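L-lysine 6-monooxygenase (Pseudomonas syringae pv. tomato, PDB 5CQF) probably uses FAD and NADPH to hydroxylate the side-chain amine of L-lysine, a step of siderophore biosynthesis. Local coordinates at residues Ala52-Gln57 and Arg130-Val135. Sequence-based numbering, arbitrary orientation.
Sequences AAPDTQ and RFDTPV
The ring of F131 lies under the side chain of D55, whose CB sits over the centre of the ring, 3.8 Å from its centroid, in a CH-pi contact. With its CG anti to the backbone N (chi1 -171°), D55 carries its carboxylate onward over the far rim of the ring, where CG is 3.9 Å from F131 CZ. The carboxylate and ring planes are stacked there, 9° apart. A carboxylate over a pi face would by itself be unfavourable, but D55 OD1 is in a salt bridge with R60 of helix 57-64, which probably offsets the charge. The same ring meets the carbonyl O of A53 at its edge, where the C-H groups are slightly positive. A53 O also accepts the backbone N-H of D132, 3.2 Å from D132 N and nearly straight (175°), though the donor stands well above the carbonyl plane. One residue earlier, O of A52 receives a CA-H...O contact from D132. The D132 carboxylate reaches back across P54, with OD1 3.3 Å from P54 CB; proline offers no N-H there, so this is packing against C-H groups. Small A52 brings its CB within 3.9 Å of P134 CB, closing the other end of the contact. The two loops follow the adjacent parallel strands 47-50 and 129-130 at the edge of the Rossmann-type sheet, and they run roughly antiparallel here. One backbone hydrogen bond, C-H contacts to oxygens and the D55-F131 CH-pi contact thus imply a largely polar surface junction, its stacked carboxylate tolerated because R60 balances the charge from outside.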
# COMPACT_ATOMS: atom_id res chain seq x y z
N ALA A 52 -17.31 20.64 31.04
CA ALA A 52 -17.18 22.10 31.02
C ALA A 52 -17.64 22.72 29.70
O ALA A 52 -18.24 23.77 29.70
CB ALA A 52 -15.74 22.49 31.31
N ALA A 53 -17.33 22.06 28.60
CA ALA A 53 -17.62 22.55 27.26
C ALA A 53 -19.04 22.19 26.82
O ALA A 53 -19.69 21.36 27.45
CB ALA A 53 -16.62 21.97 26.27
N PRO A 54 -19.51 22.81 25.72
CA PRO A 54 -20.84 22.49 25.20
C PRO A 54 -20.88 21.25 24.30
O PRO A 54 -19.84 20.79 23.81
CB PRO A 54 -21.23 23.73 24.38
CG PRO A 54 -19.94 24.36 24.00
CD PRO A 54 -18.96 24.03 25.10
N ASP A 55 -22.09 20.75 24.10
CA ASP A 55 -22.37 19.58 23.29
C ASP A 55 -22.42 20.02 21.83
O ASP A 55 -23.48 20.35 21.30
CB ASP A 55 -23.72 19.00 23.74
CG ASP A 55 -24.05 17.65 23.12
OD1 ASP A 55 -23.22 17.09 22.38
OD2 ASP A 55 -25.16 17.15 23.40
N THR A 56 -21.25 20.07 21.20
CA THR A 56 -21.16 20.57 19.84
C THR A 56 -20.14 19.77 19.03
O THR A 56 -19.17 19.24 19.59
CB THR A 56 -20.82 22.08 19.83
OG1 THR A 56 -21.79 22.79 20.61
CG2 THR A 56 -20.82 22.66 18.41
N GLN A 57 -20.39 19.66 17.73
CA GLN A 57 -19.47 19.00 16.81
C GLN A 57 -18.11 19.69 16.83
O GLN A 57 -17.09 19.03 16.90
CB GLN A 57 -20.05 19.00 15.39
CG GLN A 57 -19.33 18.08 14.41
CD GLN A 57 -19.87 18.16 12.98
OE1 GLN A 57 -19.09 18.11 12.02
NE2 GLN A 57 -21.19 18.26 12.83
N ARG A 130 -24.22 16.66 32.41
CA ARG A 130 -24.48 18.09 32.42
C ARG A 130 -23.35 18.82 31.72
O ARG A 130 -22.23 18.88 32.22
CB ARG A 130 -24.62 18.57 33.86
CG ARG A 130 -25.86 18.00 34.55
CD ARG A 130 -25.66 17.93 36.05
NE ARG A 130 -26.88 17.57 36.79
CZ ARG A 130 -27.79 18.44 37.23
NH1 ARG A 130 -28.86 18.00 37.89
NH2 ARG A 130 -27.65 19.75 37.01
N PHE A 131 -23.65 19.36 30.53
CA PHE A 131 -22.69 20.18 29.77
C PHE A 131 -22.67 21.66 30.24
O PHE A 131 -23.48 22.07 31.07
CB PHE A 131 -23.01 20.11 28.28
CG PHE A 131 -22.90 18.73 27.68
CD1 PHE A 131 -21.71 18.30 27.09
CD2 PHE A 131 -23.99 17.87 27.68
CE1 PHE A 131 -21.62 17.04 26.52
CE2 PHE A 131 -23.88 16.60 27.12
CZ PHE A 131 -22.70 16.19 26.53
N ASP A 132 -21.72 22.44 29.71
CA ASP A 132 -21.53 23.85 30.12
C ASP A 132 -21.48 24.01 31.62
O ASP A 132 -21.96 25.00 32.18
CB ASP A 132 -22.64 24.72 29.53
CG ASP A 132 -22.68 24.66 28.03
OD1 ASP A 132 -21.61 24.88 27.41
OD2 ASP A 132 -23.76 24.36 27.48
N THR A 133 -20.86 23.03 32.27
CA THR A 133 -20.91 22.88 33.70
C THR A 133 -19.48 22.59 34.20
O THR A 133 -19.14 21.44 34.49
CB THR A 133 -21.88 21.74 34.06
OG1 THR A 133 -23.14 21.98 33.41
CG2 THR A 133 -22.11 21.65 35.55
N PRO A 134 -18.63 23.64 34.28
CA PRO A 134 -17.24 23.47 34.71
C PRO A 134 -17.10 23.20 36.21
O PRO A 134 -17.91 23.67 36.99
CB PRO A 134 -16.59 24.82 34.36
CG PRO A 134 -17.74 25.79 34.33
CD PRO A 134 -18.90 25.02 33.80
N VAL A 135 -16.10 22.42 36.60
CA VAL A 135 -15.83 22.26 38.01
C VAL A 135 -14.82 23.34 38.34
O VAL A 135 -13.81 23.47 37.66
CB VAL A 135 -15.31 20.87 38.35
CG1 VAL A 135 -15.11 20.73 39.85
CG2 VAL A 135 -16.29 19.84 37.86